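Local coordinates for adenylate cyclase-like protein (Chlamydia trachomatis, PDB 3GQS), which is of unknown function but contributes here a forkhead-associated (FHA) domain, a fold that in relatives reads phosphothreonine-containing partners, at residues 6-11 with 96-101; 21-26 with 54-59; 30-35 with 45-50; 49-54 with 61-66; 69-74 with 90-95. All blocks are in the same frame, centred on the assembly; numbering follows the deposited sequence.

Interaction 1 (6-11 with 96-101)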
# COMPACT_ATOMS: atom_id res chain seq x y z
N LEU A 6 9.56 3.27 3.32
CA LEU A 6 9.61 1.88 2.87
C LEU A 6 8.28 1.22 3.15
O LEU A 6 7.65 1.49 4.16
CB LEU A 6 10.78 1.10 3.54
CG LEU A 6 12.19 1.49 3.09
CD1 LEU A 6 12.91 2.37 4.17
CD2 LEU A 6 13.01 0.25 2.70
N LEU A 7 7.84 0.36 2.26
CA LEU A 7 6.63 -0.35 2.48
C LEU A 7 7.06 -1.71 3.04
O LEU A 7 7.83 -2.42 2.41
CB LEU A 7 5.81 -0.50 1.17
CG LEU A 7 4.46 -1.22 1.32
CD1 LEU A 7 3.45 -0.83 0.30
CD2 LEU A 7 4.63 -2.69 1.24
N LYS A 8 6.63 -2.06 4.24
CA LYS A 8 6.93 -3.44 4.69
C LYS A 8 5.65 -4.28 4.81
O LYS A 8 4.69 -3.87 5.42
CB LYS A 8 7.83 -3.52 5.93
CG LYS A 8 7.42 -2.77 7.10
CD LYS A 8 8.30 -3.11 8.35
CE LYS A 8 9.79 -2.71 8.20
NZ LYS A 8 10.62 -2.93 9.43
N VAL A 9 5.67 -5.44 4.20
CA VAL A 9 4.58 -6.43 4.37
C VAL A 9 4.73 -7.21 5.70
O VAL A 9 5.77 -7.79 5.95
CB VAL A 9 4.60 -7.42 3.25
CG1 VAL A 9 3.48 -8.55 3.47
CG2 VAL A 9 4.45 -6.72 1.91
N LEU A 10 3.66 -7.20 6.50
CA LEU A 10 3.62 -7.74 7.87
C LEU A 10 3.14 -9.19 7.94
O LEU A 10 3.55 -9.92 8.85
CB LEU A 10 2.72 -6.89 8.77
CG LEU A 10 3.14 -5.40 8.85
CD1 LEU A 10 2.11 -4.48 9.55
CD2 LEU A 10 4.54 -5.29 9.46
N ALA A 11 2.28 -9.58 6.99
CA ALA A 11 1.56 -10.88 7.05
C ALA A 11 0.51 -10.94 5.97
O ALA A 11 0.37 -9.95 5.25
CB ALA A 11 0.89 -11.11 8.47
N LEU A 96 -1.41 -7.53 5.35
CA LEU A 96 -1.20 -6.37 6.22
C LEU A 96 0.10 -5.73 5.80
O LEU A 96 1.05 -6.40 5.47
CB LEU A 96 -1.15 -6.80 7.69
CG LEU A 96 -2.43 -7.31 8.37
CD1 LEU A 96 -2.14 -7.78 9.88
CD2 LEU A 96 -3.60 -6.31 8.32
N PHE A 97 0.13 -4.42 5.75
CA PHE A 97 1.38 -3.69 5.53
C PHE A 97 1.41 -2.34 6.16
O PHE A 97 0.39 -1.80 6.61
CB PHE A 97 1.73 -3.61 4.06
CG PHE A 97 0.92 -2.62 3.27
CD1 PHE A 97 1.26 -1.26 3.26
CD2 PHE A 97 -0.13 -3.06 2.50
CE1 PHE A 97 0.56 -0.34 2.49
CE2 PHE A 97 -0.86 -2.14 1.73
CZ PHE A 97 -0.49 -0.76 1.73
N LEU A 98 2.59 -1.79 6.24
CA LEU A 98 2.73 -0.40 6.72
C LEU A 98 3.94 0.28 6.15
O LEU A 98 4.82 -0.37 5.56
CB LEU A 98 2.72 -0.30 8.25
CG LEU A 98 3.83 -0.87 9.11
CD1 LEU A 98 5.23 -0.58 8.63
CD2 LEU A 98 3.59 -0.24 10.45
N LEU A 99 3.92 1.59 6.28
CA LEU A 99 5.03 2.43 5.87
C LEU A 99 5.81 2.75 7.10
O LEU A 99 5.26 3.10 8.13
CB LEU A 99 4.62 3.78 5.23
CG LEU A 99 4.03 3.76 3.81
CD1 LEU A 99 4.50 5.00 3.06
CD2 LEU A 99 4.38 2.44 3.01
N VAL A 100 7.11 2.63 6.92
CA VAL A 100 8.05 3.21 7.82
C VAL A 100 8.75 4.37 7.14
O VAL A 100 8.89 4.42 5.90
CB VAL A 100 9.04 2.16 8.33
CG1 VAL A 100 8.30 1.25 9.29
CG2 VAL A 100 9.69 1.42 7.14
N ASP A 101 9.17 5.31 7.97
CA ASP A 101 9.87 6.52 7.53
C ASP A 101 11.15 6.65 8.36
O ASP A 101 11.13 6.58 9.58
CB ASP A 101 8.98 7.75 7.72
CG ASP A 101 9.60 9.03 7.17
OD1 ASP A 101 10.42 9.03 6.24
OD2 ASP A 101 9.24 10.09 7.69
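Leu-7 and Phe-97 supply the main bump and hollow where strand 6-9 runs antiparallel to strand 96-101. The CD1 methyl of Leu-7 rides over one face of the Phe-97 ring, 4.0 Å from its centroid and 27° off the ring normal, a CH-pi contact. The leucine reaches it because CG stands anti to the backbone N (chi1 -179°), which carries the branch across to the other strand. On the same face of the sheet Leu-99 answers in kind: its CD2 presses to 3.8 Å from Leu-7 CB, and to 3.6 Å from Leu-7 CA, filling the space beside the leucine stem.

The reverse face carries Leu-6, Lys-8, Leu-98 and Val-100. Here Lys-8 and Leu-98 lie side by side, and Lys-8 CG meets Leu-98 CD1 at a tight 3.5 Å. Leu-10 comes across at about a right angle, its CD1 4.0 Å from Leu-98 CG, while Val-100 CG2 sits against Leu-6 CB. Ordinary ladder bonds hold this relief in register, among them Lys-8 N to Leu-98 O at 2.8 Å; past the strand end, Leu-10 N and Ala-11 O still grip the Leu-96 backbone.

Strands 4-9 and 95-102, near the two ends of the chain, lie side by side as second and third strands of one sheet of the FHA sandwich, with strand 18-21 flanking 4-9 and strand 90-92 flanking 95-102, while Ile-52 of the second sheet covers Leu-7 and Phe-97.

Interaction 2 (21-26 with 54-59)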
# COMPACT_ATOMS: atom_id res chain seq x y z
N LEU A 21 10.00 3.23 -1.33
CA LEU A 21 9.01 3.93 -2.14
C LEU A 21 9.55 5.37 -2.33
O LEU A 21 9.71 6.13 -1.37
CB LEU A 21 7.64 3.93 -1.45
CG LEU A 21 6.97 2.56 -1.19
CD1 LEU A 21 5.59 2.76 -0.56
CD2 LEU A 21 6.87 1.73 -2.41
N ASP A 22 9.85 5.69 -3.56
CA ASP A 22 10.63 6.94 -3.92
C ASP A 22 9.75 8.16 -3.82
O ASP A 22 8.54 8.09 -4.09
CB ASP A 22 11.18 6.85 -5.34
CG ASP A 22 12.37 5.89 -5.47
OD1 ASP A 22 13.11 5.74 -4.48
OD2 ASP A 22 12.63 5.31 -6.55
N SER A 23 10.33 9.29 -3.46
CA SER A 23 9.55 10.52 -3.36
C SER A 23 9.17 10.98 -4.78
O SER A 23 9.98 10.92 -5.73
CB SER A 23 10.29 11.61 -2.56
OG SER A 23 11.15 12.31 -3.41
N GLY A 24 7.93 11.43 -4.93
CA GLY A 24 7.41 11.79 -6.28
C GLY A 24 6.98 10.59 -7.13
O GLY A 24 6.72 10.72 -8.33
N LYS A 25 6.90 9.40 -6.54
CA LYS A 25 6.48 8.24 -7.35
C LYS A 25 5.21 7.64 -6.83
O LYS A 25 4.84 7.84 -5.69
CB LYS A 25 7.60 7.21 -7.47
CG LYS A 25 8.87 7.86 -8.09
CD LYS A 25 9.53 7.01 -9.15
CE LYS A 25 10.66 7.79 -9.86
NZ LYS A 25 11.97 7.68 -9.09
N THR A 26 4.58 6.89 -7.71
CA THR A 26 3.30 6.22 -7.48
C THR A 26 3.52 4.72 -7.65
O THR A 26 4.17 4.30 -8.59
CB THR A 26 2.28 6.65 -8.53
OG1 THR A 26 2.13 8.09 -8.50
CG2 THR A 26 0.93 5.96 -8.34
N ILE A 54 3.63 8.91 -3.39
CA ILE A 54 4.53 9.63 -2.50
C ILE A 54 4.76 10.97 -3.13
O ILE A 54 5.31 11.08 -4.21
CB ILE A 54 5.84 8.89 -2.22
CG1 ILE A 54 5.54 7.61 -1.38
CG2 ILE A 54 6.79 9.78 -1.41
CD1 ILE A 54 5.55 6.45 -2.17
N GLY A 55 4.26 12.00 -2.45
CA GLY A 55 4.42 13.36 -2.90
C GLY A 55 5.86 13.76 -2.69
O GLY A 55 6.63 13.07 -2.04
N ASN A 56 6.24 14.89 -3.26
CA ASN A 56 7.61 15.32 -3.15
C ASN A 56 7.96 15.93 -1.80
O ASN A 56 9.13 16.23 -1.56
CB ASN A 56 7.96 16.26 -4.30
CG ASN A 56 8.23 15.49 -5.57
OD1 ASN A 56 9.06 14.52 -5.57
ND2 ASN A 56 7.50 15.84 -6.65
N ASP A 57 6.99 16.06 -0.90
CA ASP A 57 7.23 16.74 0.37
C ASP A 57 6.94 15.94 1.65
O ASP A 57 6.38 16.46 2.61
CB ASP A 57 6.46 18.08 0.41
N ASN A 58 7.32 14.67 1.68
CA ASN A 58 7.13 13.85 2.90
C ASN A 58 5.67 13.51 3.21
O ASN A 58 5.36 13.13 4.35
CB ASN A 58 7.73 14.56 4.13
N SER A 59 4.80 13.65 2.22
CA SER A 59 3.39 13.30 2.38
C SER A 59 3.04 12.08 1.52
O SER A 59 3.55 11.89 0.42
CB SER A 59 2.52 14.45 1.97
OG SER A 59 3.06 15.04 0.80
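Ile-54 N gives its hydrogen to Lys-25 O over 2.8 Å, a bond that is nearly straight at 171° and lies close to the line of the carbonyl. The return link, from Gly-24 N to Ile-54 O, is shorter at 2.7 Å but badly bent at 122°, and counts as weak. Between these two links the side chain of Ile-54 is pushed into the bend of the other segment. Its CB meets Asp-22 O, its CG2 rests 3.5 Å from Ser-23 CA, and its CD1 butts against Leu-21 CB at 3.4 Å, closer than usual van der Waals contact. With CG2 anti to the backbone N and CG1 beside it (chi1 -68°), the two branches part, one toward the serine and one toward the leucine.

The bend is a type II beta turn from Asp-22 to Lys-25, which takes the chain from strand 18-21 of one sheet of the FHA sandwich to strand 26-30 of the other. Gly-24 holds its third position with a positive phi, and the turn is closed by Lys-25 N on Asp-22 O. A salt bridge of 3.5 Å, Lys-25 NZ to Asp-22 OD2, spans the same four residues. Asn-56 turns its amide oxygen to Gly-24, OD1 3.3 Å from Gly-24 CA, a van der Waals touch, while behind it Gly-55 N bonds to Ser-59 O across the neck of the loop joining strands 50-54 and 60-64.

Interaction 3 (30-35 with 45-50). With PO4 (phosphate ion), chain C.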
# COMPACT_ATOMS: atom_id res chain seq x y z
N GLY A 30 -0.91 -4.94 -5.98
CA GLY A 30 -1.93 -5.89 -6.40
C GLY A 30 -1.38 -7.29 -6.54
O GLY A 30 -0.22 -7.52 -6.24
N SER A 31 -2.22 -8.19 -7.03
CA SER A 31 -1.86 -9.60 -7.23
C SER A 31 -1.40 -9.95 -8.65
O SER A 31 -0.79 -11.01 -8.82
CB SER A 31 -3.04 -10.51 -6.85
OG SER A 31 -4.26 -10.14 -7.51
N ASP A 32 -1.67 -9.08 -9.63
CA ASP A 32 -1.27 -9.31 -11.05
C ASP A 32 0.04 -8.53 -11.41
O ASP A 32 0.05 -7.31 -11.45
CB ASP A 32 -2.41 -8.87 -11.96
CG ASP A 32 -2.13 -9.11 -13.45
OD1 ASP A 32 -1.01 -9.50 -13.86
OD2 ASP A 32 -3.10 -8.92 -14.22
N PRO A 33 1.13 -9.26 -11.70
CA PRO A 33 2.38 -8.67 -11.96
C PRO A 33 2.45 -7.86 -13.25
O PRO A 33 3.38 -7.10 -13.41
CB PRO A 33 3.31 -9.89 -12.08
CG PRO A 33 2.48 -10.99 -12.39
CD PRO A 33 1.23 -10.74 -11.71
N GLN A 34 1.50 -8.06 -14.15
CA GLN A 34 1.39 -7.24 -15.38
C GLN A 34 0.74 -5.88 -15.17
O GLN A 34 0.73 -5.08 -16.10
CB GLN A 34 0.64 -7.99 -16.49
CG GLN A 34 1.39 -9.21 -16.94
CD GLN A 34 0.72 -10.01 -18.02
OE1 GLN A 34 0.33 -11.17 -17.79
NE2 GLN A 34 0.61 -9.44 -19.22
N VAL A 35 0.17 -5.63 -13.99
CA VAL A 35 -0.44 -4.32 -13.69
C VAL A 35 0.05 -3.69 -12.36
O VAL A 35 -0.07 -2.47 -12.19
CB VAL A 35 -2.00 -4.36 -13.71
CG1 VAL A 35 -2.53 -4.51 -15.16
CG2 VAL A 35 -2.59 -5.51 -12.83
N ILE A 45 -6.46 -10.25 -2.77
CA ILE A 45 -5.92 -9.00 -3.33
C ILE A 45 -6.30 -8.86 -4.85
O ILE A 45 -5.99 -9.69 -5.71
CB ILE A 45 -4.39 -8.88 -3.05
CG1 ILE A 45 -4.12 -8.89 -1.52
CG2 ILE A 45 -3.79 -7.57 -3.59
CD1 ILE A 45 -2.62 -9.00 -1.12
N SER A 46 -6.96 -7.76 -5.15
CA SER A 46 -7.30 -7.43 -6.53
C SER A 46 -6.05 -7.36 -7.43
O SER A 46 -4.93 -7.15 -6.96
CB SER A 46 -8.11 -6.14 -6.55
OG SER A 46 -9.42 -6.44 -6.08
N ARG A 47 -6.26 -7.60 -8.72
CA ARG A 47 -5.18 -7.59 -9.70
C ARG A 47 -4.38 -6.28 -9.54
O ARG A 47 -3.16 -6.26 -9.47
CB ARG A 47 -5.73 -7.71 -11.10
CG ARG A 47 -6.30 -9.07 -11.41
CD ARG A 47 -7.10 -9.11 -12.70
NE ARG A 47 -7.75 -10.40 -12.89
CZ ARG A 47 -8.91 -10.79 -12.34
NH1 ARG A 47 -9.62 -10.00 -11.56
NH2 ARG A 47 -9.41 -11.98 -12.63
N GLN A 48 -5.13 -5.21 -9.42
CA GLN A 48 -4.60 -3.94 -8.93
C GLN A 48 -5.56 -3.37 -7.91
O GLN A 48 -6.71 -3.15 -8.15
CB GLN A 48 -4.33 -2.95 -10.09
CG GLN A 48 -5.58 -2.48 -10.87
CD GLN A 48 -5.18 -1.64 -12.09
OE1 GLN A 48 -4.36 -0.70 -11.98
NE2 GLN A 48 -5.73 -1.97 -13.25
N HIS A 49 -5.04 -3.14 -6.73
CA HIS A 49 -5.87 -2.99 -5.58
C HIS A 49 -5.87 -1.57 -4.99
O HIS A 49 -6.91 -1.01 -4.66
CB HIS A 49 -5.37 -3.99 -4.54
CG HIS A 49 -6.30 -4.16 -3.38
ND1 HIS A 49 -6.90 -5.36 -3.08
CD2 HIS A 49 -6.73 -3.28 -2.45
CE1 HIS A 49 -7.70 -5.20 -2.04
NE2 HIS A 49 -7.61 -3.94 -1.63
N ALA A 50 -4.66 -1.06 -4.82
CA ALA A 50 -4.40 0.17 -4.09
C ALA A 50 -3.25 0.86 -4.79
O ALA A 50 -2.40 0.21 -5.36
CB ALA A 50 -4.01 -0.10 -2.61
P PO4 C . -10.32 -7.52 -9.24
O1 PO4 C . -10.74 -6.10 -9.00
O2 PO4 C . -10.36 -8.15 -7.82
O3 PO4 C . -11.27 -8.23 -10.19
O4 PO4 C . -8.98 -7.78 -9.87
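Residues 30-32 run against residues 45-48 through two backbone bonds, Ser-31 N to Ser-46 O at 2.9 Å and Asp-32 N to Arg-47 O at 3.2 Å, with Gly-30 CA packed close over the same carbonyls. Ser-31 adds a third link: its OG, set between backbone N and carbonyl carbon (chi1 52°), donates to Ile-45 O at a short 2.5 Å from above the carbonyl plane. Asp-32 and Arg-47 touch flank to flank, CB to CB 3.6 Å, and Val-35 CG2 leans on the Arg-47 carbonyl. Behind, Ser-46 N bonds to His-49 ND1 in the plane of the imidazole, while its NE2 bonds to Gly-70 O, engaging both ring nitrogens.

Held this way, the loop turns Ser-46 and Arg-47 outward onto a phosphate ion, probably from the crystallisation liquor. Ser-46 OG donates to phosphate O2 at 2.6 Å; Arg-47 grips phosphate O4 twice, from its backbone N at 3.0 Å and from NH1 at 2.9 Å, the ion lying at the edge of the guanidinium. The Ser-X-X-His pattern of residues 46-49 is an FHA signature. A hydroxyl, an amide and a cation converging on one tetrahedral anion are consistent with the phosphothreonine pocket of relatives, from which phosphopeptide binding is inferred.

Interaction 4 (49-54 with 61-66)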
# COMPACT_ATOMS: atom_id res chain seq x y z
N HIS A 49 -5.04 -3.14 -6.73
CA HIS A 49 -5.87 -2.99 -5.58
C HIS A 49 -5.87 -1.57 -4.99
O HIS A 49 -6.91 -1.01 -4.66
CB HIS A 49 -5.37 -3.99 -4.54
CG HIS A 49 -6.30 -4.16 -3.38
ND1 HIS A 49 -6.90 -5.36 -3.08
CD2 HIS A 49 -6.73 -3.28 -2.45
CE1 HIS A 49 -7.70 -5.20 -2.04
NE2 HIS A 49 -7.61 -3.94 -1.63
N ALA A 50 -4.66 -1.06 -4.82
CA ALA A 50 -4.40 0.17 -4.09
C ALA A 50 -3.25 0.86 -4.79
O ALA A 50 -2.40 0.21 -5.36
CB ALA A 50 -4.01 -0.10 -2.61
N LYS A 51 -3.23 2.18 -4.69
CA LYS A 51 -2.17 2.96 -5.25
C LYS A 51 -1.59 3.84 -4.19
O LYS A 51 -2.32 4.41 -3.42
CB LYS A 51 -2.69 3.82 -6.39
CG LYS A 51 -1.56 4.27 -7.25
CD LYS A 51 -1.85 4.18 -8.78
CE LYS A 51 -2.86 5.10 -9.23
NZ LYS A 51 -3.21 4.78 -10.69
N ILE A 52 -0.27 3.91 -4.13
CA ILE A 52 0.41 4.68 -3.09
C ILE A 52 1.22 5.76 -3.79
O ILE A 52 2.07 5.49 -4.60
CB ILE A 52 1.34 3.78 -2.19
CG1 ILE A 52 0.51 2.66 -1.57
CG2 ILE A 52 2.12 4.62 -1.11
CD1 ILE A 52 1.36 1.64 -0.72
N ILE A 53 0.89 6.99 -3.48
CA ILE A 53 1.49 8.15 -4.13
C ILE A 53 2.34 8.86 -3.13
O ILE A 53 1.87 9.37 -2.12
CB ILE A 53 0.40 9.09 -4.66
CG1 ILE A 53 -0.34 8.42 -5.83
CG2 ILE A 53 1.00 10.46 -5.13
CD1 ILE A 53 -1.82 8.68 -5.83
N ILE A 54 3.63 8.91 -3.39
CA ILE A 54 4.53 9.63 -2.50
C ILE A 54 4.76 10.97 -3.13
O ILE A 54 5.31 11.08 -4.21
CB ILE A 54 5.84 8.89 -2.22
CG1 ILE A 54 5.54 7.61 -1.38
CG2 ILE A 54 6.79 9.78 -1.41
CD1 ILE A 54 5.55 6.45 -2.17
N LEU A 61 -0.23 9.53 0.03
CA LEU A 61 -1.65 9.29 -0.18
C LEU A 61 -1.86 7.86 -0.56
O LEU A 61 -1.04 7.23 -1.22
CB LEU A 61 -2.22 10.20 -1.28
CG LEU A 61 -2.35 11.70 -0.94
CD1 LEU A 61 -2.35 12.58 -2.24
CD2 LEU A 61 -3.60 12.00 -0.10
N ILE A 62 -2.97 7.31 -0.14
CA ILE A 62 -3.32 5.98 -0.57
C ILE A 62 -4.70 6.07 -1.16
O ILE A 62 -5.52 6.90 -0.78
CB ILE A 62 -3.29 4.95 0.56
CG1 ILE A 62 -3.66 3.56 0.01
CG2 ILE A 62 -4.22 5.38 1.71
CD1 ILE A 62 -2.94 2.38 0.71
N GLU A 63 -4.95 5.17 -2.08
CA GLU A 63 -6.09 5.24 -2.95
C GLU A 63 -6.57 3.84 -3.25
O GLU A 63 -5.77 2.97 -3.52
CB GLU A 63 -5.58 5.87 -4.24
CG GLU A 63 -6.55 6.29 -5.17
CD GLU A 63 -5.92 7.22 -6.20
OE1 GLU A 63 -5.05 6.76 -6.97
OE2 GLU A 63 -6.28 8.41 -6.17
N ASP A 64 -7.86 3.65 -3.23
CA ASP A 64 -8.46 2.37 -3.61
C ASP A 64 -8.75 2.31 -5.11
O ASP A 64 -9.38 3.19 -5.65
CB ASP A 64 -9.75 2.18 -2.81
CG ASP A 64 -10.36 0.80 -3.02
OD1 ASP A 64 -9.73 -0.06 -3.69
OD2 ASP A 64 -11.45 0.58 -2.50
N LEU A 65 -8.29 1.25 -5.78
CA LEU A 65 -8.45 1.12 -7.25
C LEU A 65 -9.61 0.21 -7.65
O LEU A 65 -9.43 -0.71 -8.43
CB LEU A 65 -7.17 0.60 -7.89
CG LEU A 65 -5.87 1.37 -7.62
CD1 LEU A 65 -4.74 0.56 -8.22
CD2 LEU A 65 -5.93 2.80 -8.17
N GLY A 66 -10.77 0.47 -7.10
CA GLY A 66 -11.94 -0.38 -7.33
C GLY A 66 -11.70 -1.81 -6.87
O GLY A 66 -12.19 -2.74 -7.50
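Lys-51 and Glu-63 face each other as a hydrogen-bonded pair of the hairpin made by strands 50-54 and 60-64. Their side chains lie alongside, pointing the same way, and the acid brings OE1 to 3.6 Å from Lys-51 CE, whereas Lys-51 NZ stays 4.6 Å from that oxygen: the charges are near but not in contact. Leu-65 crosses the lysine at about a right angle, its CD2 3.8 Å from Lys-51 CB. Ile-53 CD1 also comes to 3.9 Å from Glu-63 OE1, and the carboxylate is thereby bordered by aliphatic carbon on two neighbours.

The opposite face, with Ala-50, Ile-52 and Ile-62, is largely apolar, Asp-64 standing at its end. Ile-62 has CG1 anti to its backbone N (chi1 -179°), which sends CD1 across to Ile-52 CG1 at 4.1 Å and within reach of Ala-50 CB.

Backbone bonds position these groups. Lys-51 N reaches Glu-63 O at 2.9 Å, the return bond from Glu-63 N is weak, and Ile-53 and Leu-61 exchange two sound ones. Leu-65 N prolongs the ladder past the strand end, bonding to His-49 O at 2.9 Å. Just there His-49 and Ala-50 together face Val-29 in a classic beta bulge, and Ser-67 OG bonds to Asp-64 OD1.

In the mixed sheet of the FHA sandwich the hairpin lies between strand 26-30, beside 50-54, and strand 81-83, beside 60-64; its Ile-52 and Ile-62 face meets the other sheet, where Val-90 of strand 90-92 rests on Ile-62 and Leu-92 on Ala-50.

Interaction 5 (69-74 with 90-95)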
# COMPACT_ATOMS: atom_id res chain seq x y z
N ASN A 69 -12.27 -6.05 -2.09
CA ASN A 69 -12.33 -6.09 -0.61
C ASN A 69 -12.05 -4.75 0.11
O ASN A 69 -12.12 -4.66 1.34
CB ASN A 69 -11.28 -7.10 -0.10
CG ASN A 69 -11.66 -8.55 -0.45
OD1 ASN A 69 -12.83 -8.92 -0.44
ND2 ASN A 69 -10.66 -9.37 -0.76
N GLY A 70 -11.65 -3.75 -0.66
CA GLY A 70 -11.47 -2.41 -0.10
C GLY A 70 -10.08 -2.21 0.45
O GLY A 70 -9.25 -3.12 0.46
N VAL A 71 -9.83 -1.01 0.92
CA VAL A 71 -8.55 -0.64 1.51
C VAL A 71 -8.84 -0.13 2.91
O VAL A 71 -9.58 0.84 3.08
CB VAL A 71 -7.82 0.43 0.69
CG1 VAL A 71 -6.61 0.94 1.48
CG2 VAL A 71 -7.39 -0.13 -0.67
N ILE A 72 -8.32 -0.84 3.91
CA ILE A 72 -8.59 -0.57 5.33
C ILE A 72 -7.34 0.02 5.95
O ILE A 72 -6.27 -0.59 5.88
CB ILE A 72 -8.93 -1.84 6.17
CG1 ILE A 72 -10.24 -2.47 5.70
CG2 ILE A 72 -9.03 -1.51 7.68
CD1 ILE A 72 -10.94 -3.24 6.80
N VAL A 73 -7.47 1.22 6.52
CA VAL A 73 -6.37 1.83 7.27
C VAL A 73 -6.80 1.89 8.75
O VAL A 73 -7.87 2.41 9.10
CB VAL A 73 -5.91 3.23 6.70
CG1 VAL A 73 -4.64 3.72 7.43
CG2 VAL A 73 -5.62 3.14 5.21
N GLU A 74 -5.97 1.30 9.60
CA GLU A 74 -6.19 1.33 11.06
C GLU A 74 -7.66 1.14 11.38
O GLU A 74 -8.29 1.98 12.04
CB GLU A 74 -5.72 2.67 11.62
CG GLU A 74 -4.25 2.97 11.42
CD GLU A 74 -3.42 2.70 12.65
OE1 GLU A 74 -3.79 3.21 13.71
OE2 GLU A 74 -2.39 2.00 12.56
N VAL A 90 -2.12 -0.84 7.10
CA VAL A 90 -3.05 -0.98 5.98
C VAL A 90 -3.36 -2.46 5.72
O VAL A 90 -2.45 -3.27 5.54
CB VAL A 90 -2.49 -0.38 4.66
CG1 VAL A 90 -3.55 -0.51 3.57
CG2 VAL A 90 -2.08 1.12 4.84
N ALA A 91 -4.65 -2.79 5.68
CA ALA A 91 -5.15 -4.13 5.34
C ALA A 91 -5.71 -4.16 3.88
O ALA A 91 -6.60 -3.39 3.53
CB ALA A 91 -6.24 -4.53 6.32
N LEU A 92 -5.16 -5.07 3.08
CA LEU A 92 -5.65 -5.40 1.73
C LEU A 92 -5.96 -6.88 1.70
O LEU A 92 -5.05 -7.67 1.66
CB LEU A 92 -4.60 -5.10 0.65
CG LEU A 92 -4.02 -3.68 0.59
CD1 LEU A 92 -3.15 -3.55 -0.67
CD2 LEU A 92 -5.15 -2.67 0.65
N GLY A 93 -7.23 -7.24 1.70
CA GLY A 93 -7.61 -8.62 1.79
C GLY A 93 -7.14 -9.08 3.16
O GLY A 93 -7.42 -8.43 4.17
N THR A 94 -6.39 -10.16 3.18
CA THR A 94 -5.87 -10.72 4.43
C THR A 94 -4.41 -10.29 4.62
O THR A 94 -3.77 -10.66 5.59
CB THR A 94 -5.95 -12.25 4.41
OG1 THR A 94 -5.12 -12.72 3.35
CG2 THR A 94 -7.37 -12.71 4.17
N THR A 95 -3.92 -9.47 3.70
CA THR A 95 -2.55 -8.99 3.77
C THR A 95 -2.46 -7.65 4.56
O THR A 95 -3.31 -6.80 4.49
CB THR A 95 -1.93 -8.91 2.36
OG1 THR A 95 -1.80 -10.25 1.84
CG2 THR A 95 -0.56 -8.25 2.39
O HOH W 1 -9.07 -4.58 2.77
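Val-90 reaches three successive residues of the partner segment, and each of its carbons has something to meet. CB stands 4.0 Å from Ile-72 O. CG1, anti to the backbone N (chi1 -177°), comes nearer to that same oxygen, 3.6 Å, and then touches Val-71 CG1 at 4.0 Å. CG2 goes the other way, to Val-73 CG2 at 4.1 Å, so the fork spreads along the partner segment, one methyl toward Val-71 and the other toward Val-73.

Leu-92 continues the apolar row: it lies side by side with Val-71, its CD2 3.6 Å from Val-71 CG2. The outer face has a lighter pairing, Ile-72 CB against Ala-91 CB. Between the faces Ile-72 and Ala-91 form the hydrogen-bonded antiparallel pair: Ala-91 N reaches Ile-72 O at 2.7 Å, and Ile-72 N bonds to Ala-91 O.

Where the strands part, a water takes over the bridging. It lies 2.7 Å from Gly-70 O and 2.8 Å from Ala-91 O, and with more acceptors about than it has protons it may share its hydrogens among them; its link to Gly-93 N is weak. Gly-93 sits in a type II' turn from Leu-92 to Thr-95, near Asn-69. Asn-69 and Gly-70 match the Asn-Gly pair characteristic of FHA domains; in relatives this asparagine typically contacts the backbone of the phosphopeptide, and here its ND2 bonds to Ser-44 O.

Strand 90-92 lies between 72-73 and 95-102 in the six-strand sheet, with Phe-97 of the latter against Val-90 and Leu-92, and the facing sheet meets the valine row through Ala-50 and Ile-62.

In the fold
Together the five contacts describe an FHA beta sandwich. Interactions 1 and 5 build one sheet, interaction 4 the other, and the layers meet where Leu-7 CD1 packs on Ile-52 CD1 at 3.4 Å. The phosphate lies in interaction 3, on the far side of the chain's centre from interaction 1, the two contact centres being about 17 Å apart. His-49, shared by interactions 3 and 4, ties the phosphate-bearing loop to interaction 5 through its NE2, 2.8 Å from Gly-70 O. Interaction 2 shares Ile-54 with interaction 4 and closes the other end of the sandwich, its centre about 21 Å from that of interaction 3.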